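Local coordinates for protein oxidoreductase, Gfo/Idh/MocA family (Pseudomonas syringae pv. tomato, PDB 3DTY) that probably works as a nucleotide-dependent oxidoreductase of the Gfo/Idh/MocA family, pairing a Rossmann domain with a C-terminal alpha/beta domain, and binds magnesium, at residues S74-E79 and D84-V89; G161-V166 and L293-Q298; M345-T348 and Q354-S357; K116-T121 and E126-L131; H30-L35 and G329-W334. One frame throughout, in Å; residues are numbered along the deposited sequence.

Interaction 1 of 5, residues S74-E79 and D84-V89; sequences SMFEQE and DGIQAV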
# COMPACT_ATOMS: atom_id res chain seq x y z
N SER A 74 50.02 -12.87 -7.59
CA SER A 74 51.15 -12.36 -6.83
C SER A 74 50.71 -12.14 -5.38
O SER A 74 51.47 -12.39 -4.44
CB SER A 74 51.68 -11.06 -7.46
OG SER A 74 50.65 -10.13 -7.67
N MSE A 75 49.48 -11.68 -5.19
CA MSE A 75 48.97 -11.45 -3.84
C MSE A 75 48.92 -12.76 -3.05
O MSE A 75 49.45 -12.86 -1.95
CB MSE A 75 47.58 -10.82 -3.86
CG MSE A 75 46.93 -10.75 -2.46
SE MSE A 75 45.47 -9.48 -2.29
CE MSE A 75 44.02 -10.54 -3.00
N PHE A 76 48.27 -13.77 -3.63
CA PHE A 76 48.15 -15.06 -2.95
C PHE A 76 49.52 -15.65 -2.61
O PHE A 76 49.74 -16.12 -1.49
CB PHE A 76 47.35 -16.05 -3.80
CG PHE A 76 45.90 -15.66 -4.00
CD1 PHE A 76 45.32 -14.65 -3.24
CD2 PHE A 76 45.13 -16.31 -4.96
CE1 PHE A 76 43.99 -14.30 -3.42
CE2 PHE A 76 43.79 -15.97 -5.14
CZ PHE A 76 43.22 -14.96 -4.38
N GLU A 77 50.43 -15.62 -3.58
CA GLU A 77 51.78 -16.17 -3.38
C GLU A 77 52.57 -15.48 -2.27
O GLU A 77 53.11 -16.14 -1.37
CB GLU A 77 52.57 -16.11 -4.69
CG GLU A 77 52.35 -17.30 -5.61
CD GLU A 77 52.72 -17.01 -7.05
OE1 GLU A 77 53.65 -16.20 -7.28
OE2 GLU A 77 52.09 -17.61 -7.96
N GLN A 78 52.64 -14.15 -2.33
CA GLN A 78 53.37 -13.36 -1.35
C GLN A 78 52.73 -13.28 0.03
O GLN A 78 53.41 -13.33 1.05
CB GLN A 78 53.60 -11.94 -1.91
CG GLN A 78 54.68 -11.90 -2.99
CD GLN A 78 54.71 -10.59 -3.76
OE1 GLN A 78 54.85 -9.51 -3.18
NE2 GLN A 78 54.57 -10.69 -5.08
N GLU A 79 51.41 -13.16 0.06
CA GLU A 79 50.70 -13.09 1.34
C GLU A 79 50.87 -14.39 2.10
O GLU A 79 50.93 -14.40 3.33
CB GLU A 79 49.22 -12.80 1.10
CG GLU A 79 48.92 -11.36 0.75
CD GLU A 79 49.08 -10.43 1.94
OE1 GLU A 79 48.50 -10.73 3.00
OE2 GLU A 79 49.78 -9.40 1.81
N ASP A 84 51.31 -12.45 9.07
CA ASP A 84 50.12 -11.63 9.20
C ASP A 84 49.46 -11.55 7.83
O ASP A 84 48.82 -10.56 7.49
CB ASP A 84 50.49 -10.22 9.69
CG ASP A 84 51.33 -9.47 8.67
OD1 ASP A 84 52.09 -10.12 7.93
OD2 ASP A 84 51.22 -8.22 8.62
N GLY A 85 49.63 -12.60 7.04
CA GLY A 85 49.05 -12.64 5.71
C GLY A 85 47.54 -12.81 5.75
O GLY A 85 46.99 -13.31 6.73
N ILE A 86 46.87 -12.40 4.68
CA ILE A 86 45.42 -12.51 4.62
C ILE A 86 44.91 -13.91 4.94
O ILE A 86 45.56 -14.92 4.64
CB ILE A 86 44.88 -12.11 3.23
CG1 ILE A 86 45.58 -12.91 2.13
CG2 ILE A 86 45.07 -10.62 3.01
CD1 ILE A 86 44.95 -12.74 0.74
N GLN A 87 43.74 -13.95 5.57
CA GLN A 87 43.09 -15.20 5.95
C GLN A 87 41.90 -15.45 5.03
O GLN A 87 41.46 -16.58 4.86
CB GLN A 87 42.59 -15.13 7.39
CG GLN A 87 43.69 -15.10 8.43
CD GLN A 87 43.17 -14.66 9.79
OE1 GLN A 87 42.88 -13.49 10.01
NE2 GLN A 87 43.04 -15.61 10.70
N ALA A 88 41.39 -14.37 4.45
CA ALA A 88 40.23 -14.47 3.57
C ALA A 88 40.27 -13.45 2.44
O ALA A 88 40.94 -12.42 2.53
CB ALA A 88 38.97 -14.27 4.40
N VAL A 89 39.54 -13.74 1.37
CA VAL A 89 39.50 -12.84 0.22
C VAL A 89 38.11 -12.78 -0.42
O VAL A 89 37.42 -13.80 -0.54
CB VAL A 89 40.54 -13.25 -0.86
CG1 VAL A 89 40.25 -14.66 -1.36
CG2 VAL A 89 40.51 -12.28 -2.01

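Interaction 2 of 5, residues G161-V166 and L293-Q298; sequences GELGDV and LSFEVQ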
# COMPACT_ATOMS: atom_id res chain seq x y z
N GLY A 161 5.18 -25.12 11.00
CA GLY A 161 3.93 -25.53 10.39
C GLY A 161 2.86 -24.45 10.30
O GLY A 161 1.68 -24.76 10.13
N GLU A 162 3.26 -23.19 10.39
CA GLU A 162 2.32 -22.07 10.32
C GLU A 162 1.54 -22.03 9.00
O GLU A 162 0.43 -21.53 8.95
CB GLU A 162 3.04 -20.73 10.48
CG GLU A 162 3.58 -20.43 11.87
CD GLU A 162 2.48 -20.35 12.92
OE1 GLU A 162 1.39 -19.81 12.61
OE2 GLU A 162 2.72 -20.80 14.06
N LEU A 163 2.15 -22.53 7.93
CA LEU A 163 1.51 -22.53 6.63
C LEU A 163 0.86 -23.86 6.31
O LEU A 163 0.25 -24.02 5.25
CB LEU A 163 2.53 -22.18 5.54
CG LEU A 163 2.89 -20.71 5.28
CD1 LEU A 163 3.29 -20.01 6.56
CD2 LEU A 163 4.02 -20.66 4.27
N GLY A 164 0.97 -24.82 7.23
CA GLY A 164 0.43 -26.14 6.96
C GLY A 164 1.39 -26.78 5.96
O GLY A 164 2.59 -26.51 5.99
N ASP A 165 0.87 -27.60 5.06
CA ASP A 165 1.73 -28.22 4.06
C ASP A 165 2.01 -27.25 2.91
O ASP A 165 1.08 -26.70 2.33
CB ASP A 165 1.06 -29.48 3.50
CG ASP A 165 0.79 -30.52 4.57
OD1 ASP A 165 1.75 -30.96 5.22
OD2 ASP A 165 -0.39 -30.89 4.74
N VAL A 166 3.28 -27.06 2.59
CA VAL A 166 3.66 -26.16 1.49
C VAL A 166 3.20 -26.73 0.16
O VAL A 166 3.45 -27.90 -0.14
CB VAL A 166 5.18 -25.93 1.45
CG1 VAL A 166 5.57 -25.19 0.17
CG2 VAL A 166 5.62 -25.15 2.67
N LEU A 293 6.68 -8.40 6.49
CA LEU A 293 6.46 -9.75 6.03
C LEU A 293 4.96 -9.99 6.12
O LEU A 293 4.38 -9.86 7.20
CB LEU A 293 7.20 -10.74 6.93
CG LEU A 293 6.98 -12.23 6.69
CD1 LEU A 293 7.59 -12.64 5.36
CD2 LEU A 293 7.60 -13.02 7.84
N SER A 294 4.32 -10.31 4.99
CA SER A 294 2.89 -10.57 5.00
C SER A 294 2.60 -12.01 5.41
O SER A 294 3.25 -12.94 4.94
CB SER A 294 2.28 -10.31 3.62
OG SER A 294 0.90 -10.64 3.60
N PHE A 295 1.63 -12.19 6.30
CA PHE A 295 1.24 -13.52 6.79
C PHE A 295 -0.27 -13.62 6.61
O PHE A 295 -1.03 -12.93 7.30
CB PHE A 295 1.64 -13.66 8.26
CG PHE A 295 1.29 -14.99 8.87
CD1 PHE A 295 1.58 -16.18 8.20
CD2 PHE A 295 0.69 -15.06 10.13
CE1 PHE A 295 1.29 -17.42 8.77
CE2 PHE A 295 0.39 -16.29 10.72
CZ PHE A 295 0.69 -17.48 10.04
N GLU A 296 -0.70 -14.47 5.69
CA GLU A 296 -2.11 -14.59 5.38
C GLU A 296 -2.75 -15.95 5.62
O GLU A 296 -2.72 -16.82 4.75
CB GLU A 296 -2.32 -14.20 3.91
CG GLU A 296 -1.78 -12.82 3.54
CD GLU A 296 -1.44 -12.71 2.06
OE1 GLU A 296 -2.22 -13.22 1.23
OE2 GLU A 296 -0.40 -12.10 1.73
N VAL A 297 -3.33 -16.13 6.80
CA VAL A 297 -3.99 -17.37 7.15
C VAL A 297 -5.37 -17.36 6.51
O VAL A 297 -6.18 -16.48 6.78
CB VAL A 297 -4.16 -17.51 8.68
CG1 VAL A 297 -4.88 -18.82 9.00
CG2 VAL A 297 -2.81 -17.46 9.37
N GLN A 298 -5.63 -18.34 5.65
CA GLN A 298 -6.92 -18.42 4.99
C GLN A 298 -8.05 -18.44 6.01
O GLN A 298 -8.04 -19.24 6.95
CB GLN A 298 -7.00 -19.66 4.11
CG GLN A 298 -8.31 -19.81 3.34
CD GLN A 298 -8.61 -18.61 2.47
OE1 GLN A 298 -7.72 -18.10 1.78
NE2 GLN A 298 -9.85 -18.16 2.47

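Interaction 3 of 5, residues M345-T348 and Q354-S357; sequences MDAT and QALS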
# COMPACT_ATOMS: atom_id res chain seq x y z
N MSE A 345 33.85 -19.18 8.95
CA MSE A 345 35.30 -19.29 8.84
C MSE A 345 35.92 -19.74 10.15
O MSE A 345 36.80 -20.60 10.17
CB MSE A 345 35.89 -17.94 8.43
CG MSE A 345 35.46 -17.48 7.05
SE MSE A 345 36.22 -15.79 6.59
CE MSE A 345 35.28 -15.50 4.91
N ASP A 346 35.46 -19.15 11.25
CA ASP A 346 35.97 -19.46 12.57
C ASP A 346 35.65 -20.88 13.00
O ASP A 346 36.48 -21.56 13.59
CB ASP A 346 35.42 -18.48 13.59
CG ASP A 346 36.13 -18.57 14.93
OD1 ASP A 346 37.26 -18.05 15.03
OD2 ASP A 346 35.57 -19.15 15.88
N ALA A 347 34.43 -21.33 12.72
CA ALA A 347 34.03 -22.69 13.09
C ALA A 347 34.87 -23.68 12.28
O ALA A 347 35.32 -24.70 12.81
CB ALA A 347 32.56 -22.90 12.80
N THR A 348 35.08 -23.36 11.01
CA THR A 348 35.87 -24.20 10.12
C THR A 348 37.31 -24.27 10.60
O THR A 348 37.91 -25.35 10.61
CB THR A 348 35.86 -23.66 8.67
OG1 THR A 348 34.54 -23.76 8.13
CG2 THR A 348 36.81 -24.48 7.79
N GLN A 354 29.78 -29.50 13.90
CA GLN A 354 28.48 -29.20 14.49
C GLN A 354 28.26 -27.70 14.57
O GLN A 354 27.21 -27.20 14.19
CB GLN A 354 28.36 -29.85 15.87
CG GLN A 354 27.62 -31.19 15.84
CD GLN A 354 27.71 -31.96 17.15
OE1 GLN A 354 27.52 -31.40 18.24
NE2 GLN A 354 27.97 -33.25 17.05
N ALA A 355 29.26 -26.96 15.06
CA ALA A 355 29.14 -25.51 15.16
C ALA A 355 28.91 -24.93 13.75
O ALA A 355 28.03 -24.10 13.55
CB ALA A 355 30.39 -24.92 15.78
N LEU A 356 29.71 -25.38 12.79
CA LEU A 356 29.60 -24.90 11.43
C LEU A 356 28.19 -25.08 10.87
O LEU A 356 27.66 -24.20 10.20
CB LEU A 356 30.61 -25.62 10.54
CG LEU A 356 30.62 -25.27 9.04
CD1 LEU A 356 30.80 -23.77 8.84
CD2 LEU A 356 31.75 -26.04 8.36
N SER A 357 27.58 -26.23 11.15
CA SER A 357 26.24 -26.52 10.66
C SER A 357 25.18 -25.60 11.25
O SER A 357 24.12 -25.42 10.67
CB SER A 357 25.88 -27.98 10.95
OG SER A 357 26.75 -28.86 10.26

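Interaction 4 of 5, residues K116-T121 and E126-L131; sequences KPLCFT and ENLREL. With MG (magnesium ion), chain F.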
# COMPACT_ATOMS: atom_id res chain seq x y z
N LYS A 116 28.32 -13.56 -6.50
CA LYS A 116 27.68 -14.51 -7.38
C LYS A 116 27.80 -14.00 -8.81
O LYS A 116 27.95 -12.80 -9.04
CB LYS A 116 26.21 -14.75 -6.99
CG LYS A 116 25.51 -13.59 -6.31
CD LYS A 116 25.02 -12.56 -7.30
CE LYS A 116 23.89 -13.12 -8.15
NZ LYS A 116 23.45 -12.13 -9.16
N PRO A 117 27.82 -14.92 -9.79
CA PRO A 117 27.71 -16.35 -9.53
C PRO A 117 29.07 -16.92 -9.15
O PRO A 117 30.10 -16.27 -9.34
CB PRO A 117 27.21 -16.90 -10.85
CG PRO A 117 27.97 -16.05 -11.83
CD PRO A 117 27.83 -14.65 -11.24
N LEU A 118 29.07 -18.13 -8.62
CA LEU A 118 30.30 -18.81 -8.23
C LEU A 118 31.13 -19.11 -9.47
O LEU A 118 32.36 -19.00 -9.46
CB LEU A 118 29.96 -20.10 -7.51
CG LEU A 118 31.16 -20.92 -7.07
CD1 LEU A 118 31.96 -20.14 -6.04
CD2 LEU A 118 30.68 -22.24 -6.49
N CYS A 119 30.45 -19.51 -10.53
CA CYS A 119 31.09 -19.84 -11.80
C CYS A 119 29.99 -20.07 -12.83
O CYS A 119 28.82 -19.77 -12.56
CB CYS A 119 31.97 -21.09 -11.64
SG CYS A 119 31.15 -22.48 -10.81
N PHE A 120 30.34 -20.58 -14.00
CA PHE A 120 29.35 -20.79 -15.05
C PHE A 120 28.85 -22.21 -15.26
O PHE A 120 27.70 -22.41 -15.66
CB PHE A 120 29.87 -20.25 -16.38
CG PHE A 120 30.06 -18.76 -16.41
CD1 PHE A 120 29.18 -17.93 -15.72
CD2 PHE A 120 31.08 -18.19 -17.16
CE1 PHE A 120 29.31 -16.54 -15.78
CE2 PHE A 120 31.22 -16.80 -17.23
CZ PHE A 120 30.34 -15.98 -16.54
N THR A 121 29.69 -23.20 -14.99
CA THR A 121 29.28 -24.59 -15.20
C THR A 121 29.27 -25.41 -13.91
O THR A 121 30.03 -25.14 -12.98
CB THR A 121 30.22 -25.30 -16.17
OG1 THR A 121 31.47 -25.52 -15.51
CG2 THR A 121 30.45 -24.46 -17.43
N GLU A 126 31.54 -28.04 -9.01
CA GLU A 126 31.89 -29.24 -8.27
C GLU A 126 33.38 -29.28 -7.96
O GLU A 126 33.80 -29.86 -6.96
CB GLU A 126 31.49 -30.50 -9.05
CG GLU A 126 30.01 -30.57 -9.38
CD GLU A 126 29.16 -31.02 -8.21
OE1 GLU A 126 29.62 -30.94 -7.05
OE2 GLU A 126 28.01 -31.45 -8.45
N ASN A 127 34.19 -28.67 -8.83
CA ASN A 127 35.64 -28.62 -8.62
C ASN A 127 35.96 -27.73 -7.42
O ASN A 127 36.81 -28.08 -6.59
CB ASN A 127 36.37 -28.05 -9.84
CG ASN A 127 36.31 -28.97 -11.04
OD1 ASN A 127 35.98 -30.15 -10.91
ND2 ASN A 127 36.63 -28.44 -12.21
N LEU A 128 35.30 -26.58 -7.34
CA LEU A 128 35.52 -25.66 -6.24
C LEU A 128 35.07 -26.30 -4.93
O LEU A 128 35.74 -26.15 -3.89
CB LEU A 128 34.76 -24.35 -6.50
CG LEU A 128 35.16 -23.59 -7.77
CD1 LEU A 128 34.35 -22.31 -7.91
CD2 LEU A 128 36.65 -23.26 -7.72
N ARG A 129 33.96 -27.01 -4.97
CA ARG A 129 33.43 -27.70 -3.79
C ARG A 129 34.45 -28.75 -3.33
O ARG A 129 34.71 -28.90 -2.13
CB ARG A 129 32.10 -28.38 -4.12
CG ARG A 129 31.60 -29.32 -3.03
CD ARG A 129 30.38 -30.10 -3.49
NE ARG A 129 29.14 -29.40 -3.17
CZ ARG A 129 27.95 -29.73 -3.65
NH1 ARG A 129 27.83 -30.76 -4.48
NH2 ARG A 129 26.88 -29.05 -3.28
N GLU A 130 35.01 -29.50 -4.28
CA GLU A 130 36.02 -30.51 -3.97
C GLU A 130 37.22 -29.84 -3.28
O GLU A 130 37.67 -30.29 -2.22
CB GLU A 130 36.49 -31.20 -5.26
CG GLU A 130 35.60 -32.34 -5.76
CD GLU A 130 35.77 -32.62 -7.26
OE1 GLU A 130 36.90 -32.49 -7.79
OE2 GLU A 130 34.76 -32.98 -7.91
N LEU A 131 37.72 -28.76 -3.87
CA LEU A 131 38.86 -28.03 -3.32
C LEU A 131 38.54 -27.43 -1.96
O LEU A 131 39.39 -27.38 -1.06
CB LEU A 131 39.28 -26.92 -4.26
CG LEU A 131 39.95 -27.37 -5.56
CD1 LEU A 131 40.06 -26.18 -6.49
CD2 LEU A 131 41.33 -27.96 -5.26
MG MG F . 35.97 -31.63 -12.55
O HOH W 1 36.16 -33.02 -10.75
O HOH W 2 34.18 -31.69 -11.43
O HOH W 3 35.50 -33.20 -13.47
O HOH W 4 37.89 -31.56 -12.72

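Interaction 5 of 5, residues H30-L35 and G329-W334; sequences HRCAAL and GLFEAW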
# COMPACT_ATOMS: atom_id res chain seq x y z
N HIS A 30 30.58 -4.36 -0.33
CA HIS A 30 31.42 -5.42 0.23
C HIS A 30 32.24 -4.87 1.40
O HIS A 30 32.31 -5.48 2.46
CB HIS A 30 32.37 -5.99 -0.84
CG HIS A 30 31.78 -7.09 -1.67
ND1 HIS A 30 31.83 -8.42 -1.29
CD2 HIS A 30 31.09 -7.06 -2.83
CE1 HIS A 30 31.20 -9.15 -2.18
NE2 HIS A 30 30.74 -8.36 -3.13
N ARG A 31 32.85 -3.70 1.21
CA ARG A 31 33.66 -3.10 2.26
C ARG A 31 32.83 -2.69 3.47
O ARG A 31 33.20 -2.98 4.62
CB ARG A 31 34.44 -1.89 1.73
CG ARG A 31 35.52 -2.24 0.72
CD ARG A 31 36.54 -1.12 0.59
NE ARG A 31 35.95 0.12 0.10
CZ ARG A 31 35.47 0.29 -1.13
NH1 ARG A 31 35.52 -0.71 -2.00
NH2 ARG A 31 34.95 1.45 -1.49
N CYS A 32 31.72 -2.00 3.23
CA CYS A 32 30.85 -1.57 4.32
C CYS A 32 30.41 -2.77 5.14
O CYS A 32 30.41 -2.73 6.37
CB CYS A 32 29.60 -0.88 3.77
SG CYS A 32 29.88 0.71 2.95
N ALA A 33 30.03 -3.84 4.46
CA ALA A 33 29.55 -5.04 5.14
C ALA A 33 30.64 -5.76 5.92
O ALA A 33 30.46 -6.11 7.08
CB ALA A 33 28.91 -6.00 4.12
N ALA A 34 31.78 -5.98 5.27
CA ALA A 34 32.89 -6.70 5.91
C ALA A 34 33.54 -5.94 7.06
O ALA A 34 33.86 -6.53 8.09
CB ALA A 34 33.93 -7.05 4.86
N LEU A 35 33.72 -4.63 6.89
CA LEU A 35 34.36 -3.82 7.92
C LEU A 35 33.45 -3.42 9.07
O LEU A 35 33.92 -2.96 10.11
CB LEU A 35 34.97 -2.56 7.30
CG LEU A 35 35.89 -2.84 6.11
CD1 LEU A 35 36.42 -1.54 5.57
CD2 LEU A 35 37.02 -3.76 6.53
N GLY A 329 18.18 -1.38 6.08
CA GLY A 329 18.24 -1.58 4.64
C GLY A 329 19.18 -2.67 4.18
O GLY A 329 19.70 -3.43 4.99
N LEU A 330 19.42 -2.74 2.87
CA LEU A 330 20.28 -3.79 2.32
C LEU A 330 21.70 -3.83 2.90
O LEU A 330 22.31 -4.90 2.93
CB LEU A 330 20.35 -3.68 0.79
CG LEU A 330 21.10 -4.80 0.06
CD1 LEU A 330 20.45 -6.15 0.37
CD2 LEU A 330 21.08 -4.53 -1.43
N PHE A 331 22.23 -2.68 3.34
CA PHE A 331 23.57 -2.66 3.92
C PHE A 331 23.61 -3.47 5.22
O PHE A 331 24.60 -4.14 5.52
CB PHE A 331 24.02 -1.21 4.19
CG PHE A 331 24.58 -0.52 2.96
CD1 PHE A 331 25.88 -0.78 2.52
CD2 PHE A 331 23.81 0.40 2.26
CE1 PHE A 331 26.40 -0.15 1.39
CE2 PHE A 331 24.32 1.05 1.12
CZ PHE A 331 25.62 0.77 0.69
N GLU A 332 22.53 -3.41 6.00
CA GLU A 332 22.48 -4.19 7.24
C GLU A 332 22.43 -5.66 6.86
O GLU A 332 23.13 -6.47 7.46
CB GLU A 332 21.24 -3.84 8.08
CG GLU A 332 21.38 -2.56 8.90
CD GLU A 332 21.53 -1.33 8.03
OE1 GLU A 332 20.61 -1.06 7.22
OE2 GLU A 332 22.57 -0.64 8.15
N ALA A 333 21.60 -6.00 5.88
CA ALA A 333 21.49 -7.39 5.46
C ALA A 333 22.86 -7.93 5.04
O ALA A 333 23.23 -9.04 5.40
CB ALA A 333 20.50 -7.52 4.31
N TRP A 334 23.61 -7.14 4.28
CA TRP A 334 24.93 -7.57 3.83
C TRP A 334 25.92 -7.69 4.98
O TRP A 334 26.78 -8.58 4.97
CB TRP A 334 25.48 -6.61 2.77
CG TRP A 334 25.15 -7.04 1.38
CD1 TRP A 334 23.90 -7.18 0.83
CD2 TRP A 334 26.08 -7.44 0.36
NE1 TRP A 334 24.00 -7.65 -0.46
CE2 TRP A 334 25.32 -7.82 -0.77
CE3 TRP A 334 27.48 -7.52 0.31
CZ2 TRP A 334 25.92 -8.26 -1.96
CZ3 TRP A 334 28.07 -7.96 -0.87
CH2 TRP A 334 27.30 -8.33 -1.99

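Interaction 1 of 5, residues S74-E79 and D84-V89
E79 OE1, at the end of helix 72-79, accepts the backbone N of I86 at 2.9 Å, with an angle of 155° at the hydrogen and the N-H lying nearly along the C-O axis. The glutamate chain folds back to do this: CB and CG lie against I86 CG1, and the bend at chi2 (-71°) turns the carboxylate back to I86 N. The two side chains cross at about a right angle, and E79 CB comes within 3.8 Å of I86 CG1. In I86, CG1 lies between the backbone N and the carbonyl carbon, with CG2 beside the backbone N and 3.4 Å from E79 OE1. G85 CA makes a CA-H...O contact of 3.5 Å with E79 O; glycine suits the place because its CA, with no side chain, can come this near the carbonyl.

Further along, the contact is purely apolar. M75, a selenomethionine, sends CG away from its backbone N (chi1 172°) and then bends at chi3, so that CE meets V89 CG2 at 4.0 Å. The F76 ring approaches obliquely, its CZ 4.2 Å from V89 CG1, and I86 CD1 touches both M75 and F76. This is the helix-to-strand connection of the Rossmann fold, in which helix 72-79 packs against strand 88-92 of the parallel sheet.

The carboxylate of E79 is buried but well paired: OE1 also forms a salt bridge with R67, and OE2 bonds to Y69 OH. Such partners would be expected to favour the ionised form and hold it where it receives I86 N just before the strand.

Interaction 2 of 5, residues G161-V166 and L293-Q298
F295 of strand 292-297 points its ring into the turn that leads from helix 149-159 to strand 166-174, a helix-to-sheet connection of the C-terminal alpha/beta domain. Two neighbouring side chains of this turn receive the ring. L163 comes to its edge, near the ring plane, with CD1 3.9 Å from F295 CE1. E162 crosses it at about a right angle: its CB lies 4.0 Å from F295 CZ, and its OE1 approaches that same CZ obliquely at 3.5 Å, the carboxylate plane tilted 65° from the ring. The methylene part of the glutamate thus serves as apolar cover while OE1 of the acid group stays close to CZ. F295 reaches this position with CG directed away from its backbone N (chi1 180°), which extends the ring across from the strand.

The turn places E162 and L163 side by side. G161 ends the helix in a Schellman motif, and a type I beta turn runs from G161 to G164, both glycines having positive phi, a conformation readily adopted without a side chain. Farther out, M157 of helix 149-159 touches both E162 and F295, and A281 and L305 of the flanking strands also pack on the ring. R280 NH1 holds the carbonyl of E162. The turn carrying E162 and L163 is closed by the backbone hydrogen bond from G164 N to G161 O, 3.0 Å long.

Interaction 3 of 5, residues M345-T348 and Q354-S357
A347 lays its methyl group on the backbone of L356, with CB 3.8 Å from L356 N, where helix 330-349 and the short helix 353-357 form a tight helical hairpin in the C-terminal part of the chain. Only a few residues connect the two helices, and the chains come so near that the CA atoms of A347 and L356 are 5.2 Å apart. Alanine suits such a spacing: its single methyl fills the narrow gap without prising the helices apart. The same CB meets L356 CB at 4.0 Å and A355 CB at 4.2 Å, so that two alanines and the base of a leucine form the part where the two backbones lie nearest.

Beyond them, T348 and L356 cross obliquely. L356 CG lies opposite its backbone N across the CA-CB bond (chi1 178°), an extended start that carries its two methyls over to the neighbouring helix. There they meet the hydroxyl oxygen of T348 instead of its methyl. That hydroxyl is hydrogen-bonded to A344 O, one turn earlier in its own helix, so a polar atom can face a leucine in a buried place without lacking a partner. At the N-terminal start of the short helix, D352 OD1 accepts A355 N, while T348 O receives N136 ND2 from the Rossmann part. L356 CD2 approaches T348 OG1 to 3.6 Å, and CD1 lies at 3.8 Å from that oxygen.

Interaction 4 of 5, residues K116-T121 and E126-L131
The chain between L118 and L128 bends out of the loop after strand 111-114 and enters helix 122-134, bringing the two CA atoms to 8.8 Å, with T121 at the N-cap; this is a strand-loop-helix unit of the Rossmann fold. The two leucines span that distance by reaching toward each other, tip to tip. L128 CD1 lands at the branch point of L118, 3.6 Å from CG, and also touches both of its methyls. For L118 this follows from CG being turned away from its backbone N (chi1 179°), which projects the fork at the helix. C119 flanks the pair, its SG 4.3 Å from L128 CD1. Branched, flexible leucines and a compact thiol suit this buried seam, where Y99 of helix 98-107 packs on C119 and L128, and I364 on L118.

A cis peptide bond precedes P117, giving the loop a sharp change of direction before L118. T121 OG1 caps Q124 N.

The outer side of the helix is polar. R129 NH1 pairs with E126 OE1 at 3.1 Å, and R129 NH2 forms a second salt bridge with D365. N127 belongs to the magnesium site: four waters and E123 complete the ion's shell, and Y99 OH receives N127 ND2, steadying the amide. One of the four waters donates to E130 OE1 at 3.1 Å, so E130 meets the ion through water, whereas N127 OD1 binds the magnesium directly at 2.2 Å.

Interaction 5 of 5, residues H30-L35 and G329-W334
The imidazole of H30 is gripped at both nitrogens, ND1 by Y338 OH and NE2 by E115 OE1, and onto one face of this fixed ring comes the edge of W334. The pair is a T-shaped (edge-to-face) stack, with planes at 84° and the centroid of the histidine ring 4.8 Å from that of the tryptophan six-membered ring. W334 CZ3 stands over the centre of the imidazole, nearest to H30 NE2 at 3.5 Å. H30 achieves this although its CB points away from the partner helix: CG lies beside the backbone N, and chi2 of -87° turns the ring so that a face meets the indole edge.

Next to the stack the backbones draw together at A33, whose small methyl lies 3.7 Å from W334 CB and 3.5 Å from W334 O. The segments 30-35 and 330-334 cross at -54°, their axes 8.7 Å apart. Beside A33, C32 makes a sulfur-aromatic contact with F331, its SG 3.9 Å from CE1 and oblique to the ring. R36 of a neighbouring subunit, another copy of the protein, adds a cation-pi contact to F331, so the junction continues into the tetramer.

The contact ties the Rossmann part to the C-terminal part. Because both imidazole nitrogens are engaged, the ring's rotation is held, and one face stays presented to W334 across the domain junction.

In the fold
Interactions 1 and 4 lie in the Rossmann part, 21 Å apart between centres, each joining a helix to the chain beside the five-stranded parallel sheet. Interactions 2 and 3 belong to the C-terminal range; interaction 2 sits at the sheet of that domain, about 47 Å from interaction 1 between centres. Interaction 5 joins helix 27-35 to helix 330-349, which interaction 3 uses farther along. There M345 SE lies 3.8 Å from A88 CB of interaction 1. Helix 330-349 thus packs on the Rossmann part at two places, so one C-terminal helix joins the two parts. Along the chain, 1, 4 and 2 fall between the segments of 5, and 3 follows.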